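Local coordinates for phosphoserine aminotransferase (Bacillus alcalophilus, PDB 1W23), which catalyses the reversible, pyridoxal-phosphate-dependent transamination between phosphoserine and 3-phosphohydroxypyruvate, the second step of serine biosynthesis from 3-phosphoglycerate, at residues A[48-60]-A[248-260]. Sequence-based numbering, arbitrary orientation. Where two conformers were deposited one is given.
Sequences EVHEQAQNLLREL and RNVLDWIKDLGGA. With MG (magnesium ion), chain D.
Arg-248 reaches over Ala-53 to the amide of Gln-52, and its guanidinium shows how one flat cation can serve two helices at once. Arg-248 NH1 donates to Gln-52 OE1 at 2.7 Å, a bond bent to 146° at the hydrogen, with the nitrogen lying above the amide plane. Two further nitrogens, Arg-248 NE and NH2, grip Asn-249 OD1 side-on, each at 3.0 Å and in the guanidinium plane. Bends at chi2 (-72°) and again at chi3 fold the chain back so that both acceptors meet the edge of the group. With an alanine here, Asn-249 OD1 and Gln-52 OE1 would probably be left without their arginine donors. A water also donates to Gln-52 OE1 and to Asp-252 OD2, whose stronger partner is Arg-21 of helix 16-24.

In this class-V aminotransferase, with the fold-type-I architecture of PLP enzymes, the contact joins helix 44-61 to helix 241-256, their axes crossing at 36°, by knobs-into-holes packing. Leu-251 sits among Ala-53, Leu-56, Leu-57 and Leu-60, its CD1 3.6 Å from Leu-57 CG; Leu-57 in turn leans on strand 67-72. Leu-56 fills the reciprocal hole, its CD2 against Lys-255 CD. The fully extended Lys-255 carries NZ to the syn lone pair of Glu-59 OE1 (2.8 Å), a salt bridge on the solvent-facing side. Beyond the Schellman turn at Gly-258, a water links Leu-60 O to Ala-260 N. On the outer side, Asp-256 OD1 binds magnesium at 2.0 Å, and one of the four metal-bound waters donates to Asp-252 O and OD1.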
ATOM      1  N   GLU A  48      11.325  12.122   9.762  1.00 13.15           N
ATOM      2  CA  GLU A  48      12.695  11.651   9.881  1.00 14.63           C
ATOM      3  C   GLU A  48      12.867  10.244   9.269  1.00 12.32           C
ATOM      4  O   GLU A  48      13.889  10.003   8.597  1.00 13.65           O
ATOM      5  CB  GLU A  48      13.156  11.583  11.360  1.00 17.12           C
ATOM      6  CG  GLU A  48      13.368  12.872  12.052  1.00 32.60           C
ATOM      7  CD  GLU A  48      13.694  12.702  13.553  1.00 50.02           C
ATOM      8  OE1 GLU A  48      13.730  11.564  14.088  1.00 41.80           O
ATOM      9  OE2 GLU A  48      13.905  13.797  14.182  1.00 57.53           O
ATOM     10  N   VAL A  49      11.928   9.338   9.494  1.00 12.07           N
ATOM     11  CA  VAL A  49      11.999   8.008   8.903  1.00 11.02           C
ATOM     12  C   VAL A  49      11.931   8.069   7.366  1.00 10.54           C
ATOM     13  O   VAL A  49      12.720   7.414   6.677  1.00 10.65           O
ATOM     14  CB  VAL A  49      10.831   7.160   9.442  1.00 10.95           C
ATOM     15  CG1 VAL A  49      10.712   5.849   8.653  1.00 12.25           C
ATOM     16  CG2 VAL A  49      10.970   6.879  10.928  1.00 13.34           C
ATOM     17  N   HIS A  50      11.003   8.859   6.837  1.00 10.41           N
ATOM     18  CA  HIS A  50      10.792   9.007   5.407  1.00 11.02           C
ATOM     19  C   HIS A  50      12.076   9.483   4.764  1.00 11.84           C
ATOM     20  O   HIS A  50      12.544   8.973   3.739  1.00 13.56           O
ATOM     21  CB  HIS A  50       9.575   9.895   5.180  0.60 11.29           C
ATOM     22  CG  HIS A  50       8.875   9.983   3.856  0.60 10.66           C
ATOM     23  ND1 HIS A  50       7.900   9.116   3.415  0.60  9.43           N
ATOM     24  CD2 HIS A  50       9.001  10.923   2.874  0.60 10.53           C
ATOM     25  CE1 HIS A  50       7.466   9.492   2.221  0.60 10.43           C
ATOM     26  NE2 HIS A  50       8.119  10.596   1.862  0.60 10.03           N
ATOM     27  N   GLU A  51      12.655  10.540   5.330  1.00 12.03           N
ATOM     28  CA  GLU A  51      13.883  11.130   4.822  1.00 13.26           C
ATOM     29  C   GLU A  51      15.079  10.167   4.942  1.00 12.97           C
ATOM     30  O   GLU A  51      15.894  10.069   4.016  1.00 12.94           O
ATOM     31  CB  GLU A  51      14.180  12.413   5.564  0.50 16.04           C
ATOM     32  CG  GLU A  51      15.586  12.957   5.550  0.50 22.46           C
ATOM     33  CD  GLU A  51      15.667  14.313   6.218  0.50 30.67           C
ATOM     34  OE1 GLU A  51      15.634  15.301   5.464  0.50 43.62           O
ATOM     35  OE2 GLU A  51      15.756  14.423   7.468  0.50 50.33           O
ATOM     36  N   GLN A  52      15.182   9.466   6.082  1.00 12.08           N
ATOM     37  CA  GLN A  52      16.281   8.536   6.244  1.00 12.12           C
ATOM     38  C   GLN A  52      16.217   7.387   5.245  1.00 11.15           C
ATOM     39  O   GLN A  52      17.241   6.948   4.723  1.00 12.11           O
ATOM     40  CB  GLN A  52      16.290   7.909   7.636  0.50 13.88           C
ATOM     41  CG  GLN A  52      16.913   8.722   8.742  0.50 12.94           C
ATOM     42  CD  GLN A  52      16.885   8.030  10.103  0.50 13.51           C
ATOM     43  OE1 GLN A  52      16.648   6.829  10.178  0.50 21.34           O
ATOM     44  NE2 GLN A  52      17.137   8.814  11.154  0.50 23.68           N
ATOM     45  N   ALA A  53      14.990   6.904   4.986  1.00 10.85           N
ATOM     46  CA  ALA A  53      14.868   5.812   3.978  1.00 10.80           C
ATOM     47  C   ALA A  53      15.396   6.274   2.641  1.00 10.41           C
ATOM     48  O   ALA A  53      16.130   5.546   1.935  1.00 11.58           O
ATOM     49  CB  ALA A  53      13.397   5.378   3.840  1.00 11.74           C
ATOM     50  N   GLN A  54      15.038   7.489   2.216  1.00 10.80           N
ATOM     51  CA  GLN A  54      15.594   8.049   0.977  1.00 11.34           C
ATOM     52  C   GLN A  54      17.101   8.182   1.050  1.00 11.22           C
ATOM     53  O   GLN A  54      17.807   7.804   0.092  1.00 12.27           O
ATOM     54  CB  GLN A  54      14.915   9.390   0.663  0.50 12.38           C
ATOM     55  CG  GLN A  54      13.431   9.280   0.399  0.50 12.61           C
ATOM     56  CD  GLN A  54      12.747  10.556  -0.026  0.50 12.00           C
ATOM     57  OE1 GLN A  54      11.699  10.994   0.473  0.50 14.88           O
ATOM     58  NE2 GLN A  54      13.285  11.288  -0.997  0.50 12.37           N
ATOM     59  N   ASN A  55      17.607   8.770   2.138  1.00 11.55           N
ATOM     60  CA  ASN A  55      19.054   9.025   2.224  1.00 11.68           C
ATOM     61  C   ASN A  55      19.856   7.723   2.240  1.00 11.10           C
ATOM     62  O   ASN A  55      20.945   7.675   1.653  1.00 11.82           O
ATOM     63  CB  ASN A  55      19.328   9.885   3.459  1.00 14.82           C
ATOM     64  CG  ASN A  55      18.829  11.319   3.222  1.00 18.31           C
ATOM     65  OD1 ASN A  55      18.528  11.762   2.123  1.00 27.57           O
ATOM     66  ND2 ASN A  55      18.744  12.059   4.321  1.00 26.50           N
ATOM     67  N   LEU A  56      19.338   6.685   2.875  1.00 11.33           N
ATOM     68  CA  LEU A  56      20.015   5.393   2.894  1.00 11.10           C
ATOM     69  C   LEU A  56      20.030   4.813   1.494  1.00 11.65           C
ATOM     70  O   LEU A  56      21.055   4.291   1.036  1.00 12.03           O
ATOM     71  CB  LEU A  56      19.330   4.451   3.876  1.00 11.36           C
ATOM     72  CG  LEU A  56      19.593   4.714   5.345  1.00 12.25           C
ATOM     73  CD1 LEU A  56      18.623   3.986   6.268  1.00 12.62           C
ATOM     74  CD2 LEU A  56      21.025   4.294   5.666  1.00 14.68           C
ATOM     75  N   LEU A  57      18.896   4.854   0.765  1.00 11.65           N
ATOM     76  CA  LEU A  57      18.921   4.350  -0.600  1.00 11.94           C
ATOM     77  C   LEU A  57      19.925   5.093  -1.494  1.00 11.87           C
ATOM     78  O   LEU A  57      20.661   4.512  -2.279  1.00 12.51           O
ATOM     79  CB  LEU A  57      17.516   4.487  -1.237  0.60 13.34           C
ATOM     80  CG  LEU A  57      16.578   3.332  -0.987  0.60 12.14           C
ATOM     81  CD1 LEU A  57      15.103   3.683  -1.166  0.60 14.65           C
ATOM     82  CD2 LEU A  57      16.933   2.174  -1.921  0.60 14.32           C
ATOM     83  N   ARG A  58      19.942   6.420  -1.294  1.00 11.79           N
ATOM     84  CA  ARG A  58      20.833   7.269  -2.067  1.00 12.05           C
ATOM     85  C   ARG A  58      22.278   6.931  -1.847  1.00 11.48           C
ATOM     86  O   ARG A  58      23.063   6.830  -2.775  1.00 12.30           O
ATOM     87  CB  ARG A  58      20.552   8.703  -1.690  1.00 12.94           C
ATOM     88  CG  ARG A  58      21.338   9.712  -2.434  1.00 16.57           C
ATOM     89  CD  ARG A  58      20.792  11.148  -2.270  1.00 17.19           C
ATOM     90  NE  ARG A  58      19.368  11.301  -2.677  1.00 16.99           N
ATOM     91  CZ  ARG A  58      19.029  11.458  -3.966  1.00 16.93           C
ATOM     92  NH1 ARG A  58      19.835  11.536  -5.013  1.00 17.24           N
ATOM     93  NH2 ARG A  58      17.727  11.594  -4.290  1.00 21.44           N
ATOM     94  N   GLU A  59      22.645   6.748  -0.569  1.00 11.54           N
ATOM     95  CA  GLU A  59      24.022   6.377  -0.215  1.00 12.27           C
ATOM     96  C   GLU A  59      24.336   4.980  -0.748  1.00 11.44           C
ATOM     97  O   GLU A  59      25.425   4.745  -1.309  1.00 13.16           O
ATOM     98  CB  GLU A  59      24.209   6.417   1.329  1.00 15.39           C
ATOM     99  CG  GLU A  59      25.524   5.971   1.861  1.00 19.95           C
ATOM    100  CD  GLU A  59      25.632   5.954   3.386  1.00 23.93           C
ATOM    101  OE1 GLU A  59      24.627   6.233   4.093  1.00 22.23           O
ATOM    102  OE2 GLU A  59      26.736   5.552   3.775  1.00 34.45           O
ATOM    103  N   LEU A  60      23.452   4.007  -0.528  1.00 11.07           N
ATOM    104  CA  LEU A  60      23.749   2.627  -0.810  1.00 10.93           C
ATOM    105  C   LEU A  60      23.868   2.369  -2.285  1.00 11.41           C
ATOM    106  O   LEU A  60      24.728   1.552  -2.677  1.00 13.20           O
ATOM    107  CB  LEU A  60      22.693   1.721  -0.169  1.00 11.30           C
ATOM    108  CG  LEU A  60      22.770   1.601   1.324  1.00 11.73           C
ATOM    109  CD1 LEU A  60      21.486   0.985   1.895  1.00 14.48           C
ATOM    110  CD2 LEU A  60      23.983   0.777   1.743  1.00 18.07           C
ATOM    111  N   ARG A 248      13.180   1.414   5.770  1.00  8.90           N
ATOM    112  CA  ARG A 248      14.281   2.088   6.419  1.00  9.10           C
ATOM    113  C   ARG A 248      15.084   1.092   7.243  1.00  8.98           C
ATOM    114  O   ARG A 248      16.328   1.070   7.179  1.00  9.23           O
ATOM    115  CB  ARG A 248      13.708   3.267   7.240  1.00  9.19           C
ATOM    116  CG  ARG A 248      14.755   4.249   7.796  1.00 10.61           C
ATOM    117  CD  ARG A 248      15.626   3.747   8.966  1.00 10.71           C
ATOM    118  NE  ARG A 248      14.789   3.234  10.080  1.00 10.66           N
ATOM    119  CZ  ARG A 248      14.350   3.998  11.049  1.00 11.29           C
ATOM    120  NH1 ARG A 248      14.667   5.288  11.153  1.00 13.47           N
ATOM    121  NH2 ARG A 248      13.535   3.454  11.985  1.00 12.79           N
ATOM    122  N   ASN A 249      14.402   0.311   8.098  1.00  8.61           N
ATOM    123  CA  ASN A 249      15.119  -0.650   8.942  1.00  9.09           C
ATOM    124  C   ASN A 249      15.918  -1.644   8.117  1.00  8.91           C
ATOM    125  O   ASN A 249      17.078  -1.984   8.508  1.00  9.10           O
ATOM    126  CB  ASN A 249      14.142  -1.397   9.840  1.00  8.81           C
ATOM    127  CG  ASN A 249      13.563  -0.581  10.959  1.00 10.48           C
ATOM    128  OD1 ASN A 249      13.772   0.637  11.072  1.00 10.46           O
ATOM    129  ND2 ASN A 249      12.875  -1.300  11.863  1.00 11.90           N
ATOM    130  N   VAL A 250      15.399  -2.149   7.024  1.00  8.47           N
ATOM    131  CA  VAL A 250      16.150  -3.086   6.159  1.00  8.63           C
ATOM    132  C   VAL A 250      17.351  -2.407   5.557  1.00  8.33           C
ATOM    133  O   VAL A 250      18.452  -2.973   5.523  1.00  9.17           O
ATOM    134  CB  VAL A 250      15.211  -3.688   5.094  1.00  8.66           C
ATOM    135  CG1 VAL A 250      16.039  -4.493   4.080  1.00 10.27           C
ATOM    136  CG2 VAL A 250      14.169  -4.570   5.749  1.00  9.61           C
ATOM    137  N   LEU A 251      17.186  -1.173   5.071  1.00  8.76           N
ATOM    138  CA  LEU A 251      18.319  -0.450   4.484  1.00  9.25           C
ATOM    139  C   LEU A 251      19.417  -0.199   5.528  1.00  9.10           C
ATOM    140  O   LEU A 251      20.612  -0.262   5.206  1.00  9.72           O
ATOM    141  CB  LEU A 251      17.856   0.874   3.873  1.00  9.75           C
ATOM    142  CG  LEU A 251      16.868   0.775   2.714  1.00  9.86           C
ATOM    143  CD1 LEU A 251      16.283   2.151   2.425  1.00 13.32           C
ATOM    144  CD2 LEU A 251      17.575   0.232   1.495  1.00 14.57           C
ATOM    145  N   ASP A 252      19.054   0.088   6.757  1.00  9.13           N
ATOM    146  CA  ASP A 252      20.060   0.247   7.837  1.00  9.97           C
ATOM    147  C   ASP A 252      20.854  -1.051   7.984  1.00  9.42           C
ATOM    148  O   ASP A 252      22.085  -0.986   8.176  1.00 10.63           O
ATOM    149  CB  ASP A 252      19.409   0.612   9.160  1.00  9.95           C
ATOM    150  CG  ASP A 252      19.374   2.080   9.516  1.00 10.30           C
ATOM    151  OD1 ASP A 252      20.322   2.797   9.133  1.00 11.50           O
ATOM    152  OD2 ASP A 252      18.408   2.477  10.194  1.00 11.79           O
ATOM    153  N   TRP A 253      20.218  -2.189   7.907  1.00  9.20           N
ATOM    154  CA  TRP A 253      20.919  -3.485   7.993  1.00  9.51           C
ATOM    155  C   TRP A 253      21.826  -3.684   6.794  1.00  9.18           C
ATOM    156  O   TRP A 253      22.994  -4.108   6.962  1.00 10.01           O
ATOM    157  CB  TRP A 253      19.869  -4.604   8.127  1.00 10.13           C
ATOM    158  CG  TRP A 253      20.445  -5.953   7.973  1.00 10.05           C
ATOM    159  CD1 TRP A 253      21.073  -6.694   8.929  1.00 11.05           C
ATOM    160  CD2 TRP A 253      20.447  -6.750   6.780  1.00 10.29           C
ATOM    161  NE1 TRP A 253      21.477  -7.908   8.418  1.00 11.67           N
ATOM    162  CE2 TRP A 253      21.098  -7.969   7.089  1.00 11.52           C
ATOM    163  CE3 TRP A 253      19.970  -6.609   5.479  1.00 10.67           C
ATOM    164  CZ2 TRP A 253      21.285  -9.000   6.171  1.00 12.61           C
ATOM    165  CZ3 TRP A 253      20.150  -7.616   4.561  1.00 11.74           C
ATOM    166  CH2 TRP A 253      20.801  -8.794   4.911  1.00 12.33           C
ATOM    167  N   ILE A 254      21.391  -3.393   5.571  1.00  9.32           N
ATOM    168  CA  ILE A 254      22.263  -3.511   4.421  1.00  9.33           C
ATOM    169  C   ILE A 254      23.519  -2.685   4.627  1.00  9.67           C
ATOM    170  O   ILE A 254      24.635  -3.117   4.342  1.00  9.79           O
ATOM    171  CB  ILE A 254      21.541  -3.162   3.100  1.00  9.72           C
ATOM    172  CG1 ILE A 254      20.342  -4.093   2.837  1.00 10.08           C
ATOM    173  CG2 ILE A 254      22.513  -3.209   1.933  1.00 11.22           C
ATOM    174  CD1 ILE A 254      19.505  -3.690   1.623  1.00 12.07           C
ATOM    175  N   LYS A 255      23.326  -1.428   5.059  1.00  9.87           N
ATOM    176  CA  LYS A 255      24.464  -0.544   5.293  1.00 10.64           C
ATOM    177  C   LYS A 255      25.376  -1.129   6.356  1.00 10.58           C
ATOM    178  O   LYS A 255      26.618  -1.120   6.177  1.00 11.41           O
ATOM    179  CB  LYS A 255      23.938   0.861   5.706  1.00 11.05           C
ATOM    180  CG  LYS A 255      25.094   1.817   6.045  1.00 12.93           C
ATOM    181  CD  LYS A 255      24.629   3.239   6.239  1.00 14.45           C
ATOM    182  CE  LYS A 255      25.739   4.152   6.696  1.00 16.65           C
ATOM    183  NZ  LYS A 255      25.259   5.568   6.762  1.00 17.63           N
ATOM    184  N   ASP A 256      24.839  -1.610   7.469  1.00 10.58           N
ATOM    185  CA  ASP A 256      25.654  -2.128   8.578  1.00 12.18           C
ATOM    186  C   ASP A 256      26.532  -3.269   8.117  1.00 11.64           C
ATOM    187  O   ASP A 256      27.653  -3.417   8.601  1.00 13.87           O
ATOM    188  CB  ASP A 256      24.719  -2.579   9.698  1.00 12.13           C
ATOM    189  CG  ASP A 256      24.071  -1.428  10.485  1.00 11.81           C
ATOM    190  OD1 ASP A 256      24.475  -0.272  10.289  1.00 12.81           O
ATOM    191  OD2 ASP A 256      23.151  -1.753  11.263  1.00 14.06           O
ATOM    192  N   LEU A 257      26.058  -4.106   7.182  1.00 10.39           N
ATOM    193  CA  LEU A 257      26.797  -5.281   6.735  1.00 10.86           C
ATOM    194  C   LEU A 257      27.807  -4.953   5.647  1.00 10.71           C
ATOM    195  O   LEU A 257      28.531  -5.849   5.198  1.00 11.60           O
ATOM    196  CB  LEU A 257      25.800  -6.396   6.371  0.50 12.79           C
ATOM    197  CG  LEU A 257      25.407  -7.223   7.621  0.50 16.11           C
ATOM    198  CD1 LEU A 257      24.640  -6.469   8.701  0.50 16.33           C
ATOM    199  CD2 LEU A 257      24.626  -8.422   7.127  0.50 20.67           C
ATOM    200  N   GLY A 258      27.892  -3.673   5.213  1.00 10.27           N
ATOM    201  CA  GLY A 258      28.894  -3.257   4.255  1.00 11.05           C
ATOM    202  C   GLY A 258      28.343  -2.809   2.908  1.00 10.83           C
ATOM    203  O   GLY A 258      29.094  -2.647   1.953  1.00 12.72           O
ATOM    204  N   GLY A 259      27.049  -2.581   2.799  1.00  9.94           N
ATOM    205  CA  GLY A 259      26.499  -2.010   1.608  1.00 10.45           C
ATOM    206  C   GLY A 259      26.389  -2.979   0.448  1.00 10.20           C
ATOM    207  O   GLY A 259      26.431  -4.196   0.597  1.00 10.52           O
ATOM    208  N   ALA A 260      26.217  -2.388  -0.749  1.00 11.36           N
ATOM    209  CA  ALA A 260      25.950  -3.163  -1.935  1.00 10.71           C
ATOM    210  C   ALA A 260      27.094  -4.065  -2.301  1.00 10.48           C
ATOM    211  O   ALA A 260      26.874  -5.181  -2.815  1.00 10.59           O
ATOM    212  CB  ALA A 260      25.617  -2.207  -3.084  1.00 13.04           C
TER
HETATM  213 MG    MG D1361      23.985   1.508  10.991  1.00 15.82          MG
HETATM  214  O   HOH W   1      18.144   4.614  11.728  1.00 14.85           O
HETATM  215  O   HOH W   2      26.583   0.444  -0.944  1.00 13.92           O
HETATM  216  O   HOH W   3      22.851   1.676   9.230  1.00 14.60           O
HETATM  217  O   HOH W   4      22.425   0.667  11.929  1.00 22.40           O
HETATM  218  O   HOH W   5      25.690   2.268  10.039  1.00 19.11           O
HETATM  219  O   HOH W   6      23.398   3.393  11.554  1.00 21.78           O